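Local coordinates for CELL WALL surface anchor family protein (Streptococcus pneumoniae, PDB 2WW8), which is the pilus adhesin of Streptococcus pneumoniae and probably mediates attachment of the bacterium to host cells, at residues A[103-117]-A[726-738]. Numbering follows the deposited sequence.
Sequences EAQPPVGYKPSTKQW and EITISKEKKLGDI
K731 extends its side chain toward E103, the two approaching from opposite directions. The lysine chain bends at chi2 (-118°) and again at chi3, carrying NZ to a salt bridge 3.5 Å from E103 OE2, beside the CB of S113. Its CD packs against CD of P107. The glutamate's other oxygen, OE1, accepts from S113 N at 2.8 Å, nearly along its C-O axis, so the carboxylate also ties the return of the loop to strand 97-105.

The Y110 ring lies obliquely against K731 CB, 3.7 Å from CD1, and against the E732-K733 peptide, with K733 N 3.5 Å from CD1. The K733 chain crosses the far end of the ring, its CD 3.9 Å from Y110 CZ. Both polar ends continue to E57, Y110 OH bonding to its backbone N and K733 NZ to its carboxylate.

At the end of the type II turn P107-Y110, Y110 and K733 form a single isolated bridge, flanked by K734 N to G109 O and K111 N to E732 O, each 2.8 Å. At the other end, I729 CD1 touches W117 CH2.

A loop of the prealbumin-like domain thus holds the connection between strands 724-730 and 736-744, mainly by two backbone bonds; the long ion pair is probably secondary. E54, close to E103 OE2, probably adds to the negative potential that K731 helps to offset, while K111 O is buried without a partner in the model.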
loop_
_atom_site.group_PDB
_atom_site.type_symbol
_atom_site.label_atom_id
_atom_site.label_comp_id
_atom_site.label_asym_id
_atom_site.label_seq_id
_atom_site.Cartn_x
_atom_site.Cartn_y
_atom_site.Cartn_z
ATOM N N GLU A 103 -7.952 -49.766 -27.170
ATOM C CA GLU A 103 -7.327 -49.650 -28.477
ATOM C C GLU A 103 -8.202 -50.371 -29.535
ATOM O O GLU A 103 -8.400 -51.585 -29.488
ATOM C CB GLU A 103 -5.894 -50.187 -28.403
ATOM C CG GLU A 103 -4.971 -49.711 -29.509
ATOM C CD GLU A 103 -3.755 -50.612 -29.645
ATOM O OE1 GLU A 103 -3.871 -51.831 -29.319
ATOM O OE2 GLU A 103 -2.682 -50.117 -30.082
ATOM N N ALA A 104 -8.761 -49.612 -30.473
ATOM C CA ALA A 104 -9.588 -50.202 -31.515
ATOM C C ALA A 104 -8.681 -50.797 -32.606
ATOM O O ALA A 104 -8.796 -51.977 -32.942
ATOM C CB ALA A 104 -10.577 -49.172 -32.072
ATOM N N GLN A 105 -7.775 -49.987 -33.148
ATOM C CA GLN A 105 -6.703 -50.510 -33.991
ATOM C C GLN A 105 -5.322 -49.985 -33.556
ATOM O O GLN A 105 -5.206 -48.822 -33.178
ATOM C CB GLN A 105 -7.001 -50.284 -35.480
ATOM C CG GLN A 105 -6.765 -48.885 -36.023
ATOM C CD GLN A 105 -6.950 -48.821 -37.532
ATOM O OE1 GLN A 105 -7.840 -49.460 -38.088
ATOM N NE2 GLN A 105 -6.116 -48.033 -38.203
ATOM N N PRO A 106 -4.286 -50.849 -33.563
ATOM C CA PRO A 106 -2.876 -50.480 -33.339
ATOM C C PRO A 106 -2.215 -49.921 -34.608
ATOM O O PRO A 106 -2.804 -50.071 -35.680
ATOM C CB PRO A 106 -2.228 -51.815 -32.949
ATOM C CG PRO A 106 -3.047 -52.847 -33.645
ATOM C CD PRO A 106 -4.463 -52.316 -33.635
ATOM N N PRO A 107 -1.021 -49.294 -34.514
ATOM C CA PRO A 107 -0.318 -48.863 -35.736
ATOM C C PRO A 107 0.047 -50.053 -36.616
ATOM O O PRO A 107 0.093 -51.184 -36.120
ATOM C CB PRO A 107 0.969 -48.208 -35.223
ATOM C CG PRO A 107 0.748 -47.931 -33.770
ATOM C CD PRO A 107 -0.273 -48.936 -33.292
ATOM N N VAL A 108 0.289 -49.808 -37.903
ATOM C CA VAL A 108 0.658 -50.889 -38.816
ATOM C C VAL A 108 2.057 -51.381 -38.436
ATOM O O VAL A 108 2.964 -50.570 -38.224
ATOM C CB VAL A 108 0.524 -50.495 -40.314
ATOM C CG1 VAL A 108 -0.955 -50.522 -40.732
ATOM C CG2 VAL A 108 1.164 -49.134 -40.618
ATOM N N GLY A 109 2.212 -52.702 -38.324
ATOM C CA GLY A 109 3.461 -53.310 -37.859
ATOM C C GLY A 109 3.426 -53.856 -36.439
ATOM O O GLY A 109 4.235 -54.721 -36.104
ATOM N N TYR A 110 2.494 -53.370 -35.618
ATOM C CA TYR A 110 2.463 -53.620 -34.173
ATOM C C TYR A 110 1.289 -54.494 -33.697
ATOM O O TYR A 110 0.170 -54.380 -34.200
ATOM C CB TYR A 110 2.581 -52.278 -33.394
ATOM C CG TYR A 110 3.972 -51.684 -33.564
ATOM C CD1 TYR A 110 4.998 -51.958 -32.646
ATOM C CD2 TYR A 110 4.284 -50.911 -34.691
ATOM C CE1 TYR A 110 6.297 -51.463 -32.844
ATOM C CE2 TYR A 110 5.569 -50.396 -34.893
ATOM C CZ TYR A 110 6.572 -50.679 -33.968
ATOM O OH TYR A 110 7.834 -50.172 -34.191
ATOM N N LYS A 111 1.554 -55.366 -32.724
ATOM C CA LYS A 111 0.525 -56.174 -32.057
ATOM C C LYS A 111 -0.590 -55.323 -31.453
ATOM O O LYS A 111 -0.318 -54.203 -31.004
ATOM C CB LYS A 111 1.143 -56.985 -30.912
ATOM C CG LYS A 111 1.473 -58.449 -31.193
ATOM C CD LYS A 111 2.165 -58.956 -29.937
ATOM C CE LYS A 111 2.755 -60.330 -30.099
ATOM N NZ LYS A 111 3.593 -60.548 -28.898
ATOM N N PRO A 112 -1.834 -55.845 -31.421
ATOM C CA PRO A 112 -2.896 -55.138 -30.691
ATOM C C PRO A 112 -2.628 -55.250 -29.193
ATOM O O PRO A 112 -1.808 -56.086 -28.789
ATOM C CB PRO A 112 -4.174 -55.896 -31.079
ATOM C CG PRO A 112 -3.696 -57.270 -31.432
ATOM C CD PRO A 112 -2.329 -57.087 -32.042
ATOM N N SER A 113 -3.283 -54.400 -28.395
ATOM C CA SER A 113 -3.195 -54.460 -26.937
ATOM C C SER A 113 -4.289 -55.354 -26.333
ATOM O O SER A 113 -5.457 -55.262 -26.712
ATOM C CB SER A 113 -3.273 -53.044 -26.365
ATOM O OG SER A 113 -3.522 -53.063 -24.969
ATOM N N THR A 114 -3.926 -56.223 -25.392
ATOM C CA THR A 114 -4.922 -57.070 -24.727
ATOM C C THR A 114 -5.607 -56.350 -23.556
ATOM O O THR A 114 -6.438 -56.931 -22.851
ATOM C CB THR A 114 -4.301 -58.412 -24.245
ATOM O OG1 THR A 114 -2.955 -58.182 -23.803
ATOM C CG2 THR A 114 -4.301 -59.472 -25.359
ATOM N N LYS A 115 -5.262 -55.076 -23.363
ATOM C CA LYS A 115 -5.587 -54.340 -22.141
ATOM C C LYS A 115 -6.644 -53.259 -22.368
ATOM O O LYS A 115 -6.625 -52.516 -23.356
ATOM C CB LYS A 115 -4.309 -53.763 -21.519
ATOM C CG LYS A 115 -4.394 -53.264 -20.076
ATOM C CD LYS A 115 -3.065 -52.590 -19.702
ATOM C CE LYS A 115 -3.071 -51.816 -18.381
ATOM N NZ LYS A 115 -3.426 -52.600 -17.172
ATOM N N GLN A 116 -7.581 -53.226 -21.427
ATOM C CA GLN A 116 -8.629 -52.220 -21.367
ATOM C C GLN A 116 -8.406 -51.352 -20.128
ATOM O O GLN A 116 -8.263 -51.866 -19.018
ATOM C CB GLN A 116 -9.979 -52.921 -21.248
ATOM C CG GLN A 116 -10.524 -53.540 -22.517
ATOM C CD GLN A 116 -12.012 -53.817 -22.381
ATOM O OE1 GLN A 116 -12.439 -54.510 -21.455
ATOM N NE2 GLN A 116 -12.811 -53.259 -23.284
ATOM N N TRP A 117 -8.382 -50.035 -20.295
ATOM C CA TRP A 117 -8.143 -49.141 -19.150
ATOM C C TRP A 117 -9.409 -48.489 -18.614
ATOM O O TRP A 117 -10.288 -48.108 -19.378
ATOM C CB TRP A 117 -7.175 -48.022 -19.521
ATOM C CG TRP A 117 -5.838 -48.500 -19.957
ATOM C CD1 TRP A 117 -4.721 -48.647 -19.181
ATOM C CD2 TRP A 117 -5.467 -48.890 -21.284
ATOM N NE1 TRP A 117 -3.677 -49.106 -19.951
ATOM C CE2 TRP A 117 -4.107 -49.266 -21.243
ATOM C CE3 TRP A 117 -6.153 -48.958 -22.503
ATOM C CZ2 TRP A 117 -3.418 -49.707 -22.377
ATOM C CZ3 TRP A 117 -5.468 -49.397 -23.633
ATOM C CH2 TRP A 117 -4.114 -49.765 -23.561
ATOM N N GLU A 726 -1.041 -38.704 -19.022
ATOM C CA GLU A 726 -0.516 -39.223 -20.280
ATOM C C GLU A 726 -0.009 -40.662 -20.102
ATOM O O GLU A 726 1.013 -40.910 -19.449
ATOM C CB GLU A 726 0.556 -38.287 -20.850
ATOM C CG GLU A 726 1.380 -38.894 -21.954
ATOM C CD GLU A 726 2.775 -38.319 -21.966
ATOM O OE1 GLU A 726 2.862 -37.169 -22.449
ATOM O OE2 GLU A 726 3.741 -38.997 -21.510
ATOM N N ILE A 727 -0.751 -41.613 -20.664
ATOM C CA ILE A 727 -0.258 -42.992 -20.776
ATOM C C ILE A 727 0.674 -43.170 -21.969
ATOM O O ILE A 727 0.371 -42.745 -23.086
ATOM C CB ILE A 727 -1.344 -44.048 -20.936
ATOM C CG1 ILE A 727 -2.368 -43.933 -19.819
ATOM C CG2 ILE A 727 -0.698 -45.412 -20.794
ATOM C CD1 ILE A 727 -3.778 -43.979 -20.331
ATOM N N THR A 728 1.820 -43.786 -21.696
ATOM C CA THR A 728 2.726 -44.218 -22.740
ATOM C C THR A 728 2.595 -45.743 -22.874
ATOM O O THR A 728 2.767 -46.508 -21.911
ATOM C CB THR A 728 4.164 -43.716 -22.528
ATOM O OG1 THR A 728 4.136 -42.287 -22.543
ATOM C CG2 THR A 728 5.099 -44.192 -23.657
ATOM N N ILE A 729 2.232 -46.159 -24.081
ATOM C CA ILE A 729 2.170 -47.590 -24.395
ATOM C C ILE A 729 3.363 -48.025 -25.226
ATOM O O ILE A 729 3.595 -47.516 -26.327
ATOM C CB ILE A 729 0.851 -48.016 -25.037
ATOM C CG1 ILE A 729 -0.224 -48.090 -23.947
ATOM C CG2 ILE A 729 1.019 -49.393 -25.663
ATOM C CD1 ILE A 729 -1.626 -47.868 -24.460
ATOM N N SER A 730 4.120 -48.943 -24.632
ATOM C CA SER A 730 5.144 -49.690 -25.355
ATOM C C SER A 730 4.540 -50.840 -26.171
ATOM O O SER A 730 4.029 -51.819 -25.630
ATOM C CB SER A 730 6.201 -50.204 -24.381
ATOM O OG SER A 730 7.023 -49.119 -24.019
ATOM N N LYS A 731 4.598 -50.720 -27.488
ATOM C CA LYS A 731 3.938 -51.703 -28.343
ATOM C C LYS A 731 4.938 -52.789 -28.793
ATOM O O LYS A 731 6.138 -52.499 -28.931
ATOM C CB LYS A 731 3.262 -50.944 -29.491
ATOM C CG LYS A 731 1.919 -50.298 -29.146
ATOM C CD LYS A 731 0.750 -50.882 -29.980
ATOM C CE LYS A 731 -0.038 -52.037 -29.338
ATOM N NZ LYS A 731 -0.602 -51.860 -27.949
ATOM N N GLU A 732 4.467 -54.028 -28.982
ATOM C CA GLU A 732 5.320 -55.116 -29.515
ATOM C C GLU A 732 5.145 -55.248 -31.031
ATOM O O GLU A 732 4.027 -55.434 -31.523
ATOM C CB GLU A 732 5.065 -56.504 -28.881
ATOM C CG GLU A 732 4.711 -56.569 -27.387
ATOM C CD GLU A 732 5.924 -56.556 -26.449
ATOM O OE1 GLU A 732 6.820 -57.420 -26.604
ATOM O OE2 GLU A 732 5.976 -55.690 -25.532
ATOM N N LYS A 733 6.248 -55.147 -31.766
ATOM C CA LYS A 733 6.236 -55.494 -33.187
ATOM C C LYS A 733 5.511 -56.833 -33.389
ATOM O O LYS A 733 5.786 -57.811 -32.689
ATOM C CB LYS A 733 7.667 -55.594 -33.711
ATOM C CG LYS A 733 7.830 -55.283 -35.186
ATOM C CD LYS A 733 8.304 -53.855 -35.403
ATOM C CE LYS A 733 9.139 -53.773 -36.668
ATOM N NZ LYS A 733 9.980 -52.553 -36.619
ATOM N N LYS A 734 4.556 -56.878 -34.315
ATOM C CA LYS A 734 3.916 -58.160 -34.638
ATOM C C LYS A 734 4.707 -58.981 -35.643
ATOM O O LYS A 734 5.324 -58.461 -36.578
ATOM C CB LYS A 734 2.435 -58.050 -35.018
ATOM C CG LYS A 734 2.075 -57.111 -36.160
ATOM C CD LYS A 734 1.610 -57.868 -37.399
ATOM C CE LYS A 734 0.196 -58.412 -37.282
ATOM N NZ LYS A 734 0.099 -59.309 -36.102
ATOM N N LEU A 735 4.698 -60.285 -35.407
ATOM C CA LEU A 735 5.391 -61.181 -36.320
ATOM C C LEU A 735 4.419 -62.078 -37.104
ATOM O O LEU A 735 3.301 -62.374 -36.672
ATOM C CB LEU A 735 6.499 -61.961 -35.586
ATOM C CG LEU A 735 7.592 -61.101 -34.926
ATOM C CD1 LEU A 735 8.342 -61.919 -33.885
ATOM C CD2 LEU A 735 8.561 -60.401 -35.904
ATOM N N GLY A 736 4.857 -62.516 -38.279
ATOM C CA GLY A 736 4.017 -63.352 -39.122
ATOM C C GLY A 736 3.847 -64.794 -38.674
ATOM O O GLY A 736 4.712 -65.380 -38.002
ATOM N N ASP A 737 2.708 -65.340 -39.094
ATOM C CA ASP A 737 2.407 -66.761 -38.999
ATOM C C ASP A 737 1.545 -67.275 -40.169
ATOM O O ASP A 737 0.739 -66.537 -40.749
ATOM C CB ASP A 737 1.762 -67.067 -37.651
ATOM C CG ASP A 737 0.356 -66.517 -37.544
ATOM O OD1 ASP A 737 0.149 -65.280 -37.604
ATOM O OD2 ASP A 737 -0.559 -67.355 -37.406
ATOM N N ILE A 738 1.729 -68.551 -40.514
ATOM C CA ILE A 738 1.094 -69.171 -41.672
ATOM C C ILE A 738 1.201 -70.690 -41.470
ATOM O O ILE A 738 2.209 -71.205 -40.967
ATOM C CB ILE A 738 1.693 -68.672 -43.026
ATOM C CG1 ILE A 738 0.914 -69.274 -44.201
ATOM C CG2 ILE A 738 3.210 -68.967 -43.142
ATOM C CD1 ILE A 738 1.001 -68.462 -45.503
#